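Alpha-1,2-mannosyltransferase (Ktr4), putative (Neosartorya fumigata, PDB 7BOP) belongs to the glycolipid 2-alpha-mannosyltransferase family of GT-A-type glycosyltransferases and binds GDP and a manganese ion. Local coordinates at residues Q362-A365 with F369-K372. Numbering follows the deposited sequence.
Sequences QFYA and FLAK
Tyr364, whose ring lies against Leu370 and Ala371, has its carbonyl O taken by the amide of Gln362: NE2 of Gln362 stands 2.9 Å from O of Tyr364, and an N-H...O angle of 171° makes the bond nearly straight. The acceptor lies within the Gln362 amide plane, whereas the donor is tilted from the Tyr364 carbonyl plane. With chi1 at 69°, Tyr364 CG sits between its backbone N and carbonyl carbon, and one ring face is presented to the 3-10 turns that include 369-372. Ala371 N lies 4.0 Å above that face, offset toward the rim, and the Ala371 CB methyl is 3.7 Å from Tyr364 CE1. Leu370 CB meets the ring obliquely, 3.9 Å from Tyr364 CD2, while Leu370 CD1 reaches Ala365 O at 3.8 Å. Phe363 behaves differently: Leu370 O approaches its ring edge in plane, 3.5 Å from Phe363 CE2, and the same ring stacks on Tyr346. Tyr346 also touches Tyr364 and Leu370, so the surface loop running from strand 346-348 to helix 376-382 folds back on that strand. With 228 Å² buried and no hydrogen bond crossing, cohesion rests on van der Waals contact, perhaps aided by attraction between the Phe363 ring edge and the Leu370 carbonyl.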
loop_
_atom_site.group_PDB
_atom_site.type_symbol
_atom_site.label_atom_id
_atom_site.label_comp_id
_atom_site.label_asym_id
_atom_site.label_seq_id
_atom_site.Cartn_x
_atom_site.Cartn_y
_atom_site.Cartn_z
ATOM N N GLN A 362 14.363 13.872 1.664
ATOM C CA GLN A 362 15.309 12.934 1.079
ATOM C C GLN A 362 14.520 11.694 0.720
ATOM O O GLN A 362 14.034 10.984 1.602
ATOM C CB GLN A 362 16.432 12.578 2.040
ATOM C CG GLN A 362 17.458 11.628 1.440
ATOM C CD GLN A 362 18.566 11.261 2.411
ATOM O OE1 GLN A 362 18.912 12.031 3.306
ATOM N NE2 GLN A 362 19.134 10.066 2.231
ATOM N N PHE A 363 14.417 11.440 -0.581
ATOM C CA PHE A 363 13.557 10.390 -1.121
ATOM C C PHE A 363 14.134 8.975 -0.921
ATOM O O PHE A 363 13.381 8.025 -0.674
ATOM C CB PHE A 363 13.283 10.672 -2.609
ATOM C CG PHE A 363 12.649 9.526 -3.337
ATOM C CD1 PHE A 363 11.391 9.070 -2.975
ATOM C CD2 PHE A 363 13.320 8.888 -4.375
ATOM C CE1 PHE A 363 10.814 7.996 -3.632
ATOM C CE2 PHE A 363 12.747 7.824 -5.037
ATOM C CZ PHE A 363 11.493 7.377 -4.668
ATOM N N TYR A 364 15.461 8.843 -1.022
ATOM C CA TYR A 364 16.105 7.536 -1.071
ATOM C C TYR A 364 17.375 7.494 -0.227
ATOM O O TYR A 364 18.000 8.527 0.017
ATOM C CB TYR A 364 16.460 7.175 -2.523
ATOM C CG TYR A 364 17.570 8.038 -3.101
ATOM C CD1 TYR A 364 17.295 9.279 -3.679
ATOM C CD2 TYR A 364 18.896 7.619 -3.052
ATOM C CE1 TYR A 364 18.314 10.083 -4.191
ATOM C CE2 TYR A 364 19.922 8.412 -3.554
ATOM C CZ TYR A 364 19.628 9.638 -4.123
ATOM O OH TYR A 364 20.654 10.404 -4.621
ATOM N N ALA A 365 17.746 6.285 0.182
ATOM C CA ALA A 365 19.063 6.001 0.742
ATOM C C ALA A 365 19.691 4.915 -0.122
ATOM O O ALA A 365 19.117 3.838 -0.269
ATOM C CB ALA A 365 18.943 5.528 2.181
ATOM N N PHE A 369 21.200 6.495 -8.644
ATOM C CA PHE A 369 20.249 6.054 -9.671
ATOM C C PHE A 369 18.856 5.741 -9.098
ATOM O O PHE A 369 17.902 5.639 -9.858
ATOM C CB PHE A 369 20.785 4.883 -10.522
ATOM C CG PHE A 369 20.974 3.590 -9.771
ATOM C CD1 PHE A 369 19.884 2.811 -9.389
ATOM C CD2 PHE A 369 22.255 3.114 -9.498
ATOM C CE1 PHE A 369 20.059 1.611 -8.716
ATOM C CE2 PHE A 369 22.439 1.908 -8.834
ATOM C CZ PHE A 369 21.339 1.158 -8.437
ATOM N N LEU A 370 18.744 5.591 -7.777
ATOM C CA LEU A 370 17.433 5.435 -7.136
ATOM C C LEU A 370 16.515 6.667 -7.215
ATOM O O LEU A 370 15.294 6.519 -7.093
ATOM C CB LEU A 370 17.602 5.021 -5.684
ATOM C CG LEU A 370 18.226 3.651 -5.437
ATOM C CD1 LEU A 370 18.340 3.423 -3.938
ATOM C CD2 LEU A 370 17.425 2.536 -6.088
ATOM N N ALA A 371 17.082 7.864 -7.420
ATOM C CA ALA A 371 16.300 9.108 -7.453
ATOM C C ALA A 371 15.162 9.092 -8.473
ATOM O O ALA A 371 14.085 9.632 -8.215
ATOM C CB ALA A 371 17.209 10.308 -7.714
ATOM N N LYS A 372 15.397 8.459 -9.622
ATOM C CA LYS A 372 14.396 8.422 -10.704
ATOM C C LYS A 372 13.177 7.521 -10.448
ATOM O O LYS A 372 12.269 7.473 -11.271
ATOM C CB LYS A 372 15.062 8.034 -12.031
ATOM C CG LYS A 372 15.576 6.613 -12.121
ATOM C CD LYS A 372 16.130 6.302 -13.510
ATOM C CE LYS A 372 17.541 6.833 -13.700
ATOM N NZ LYS A 372 18.537 5.994 -12.973
#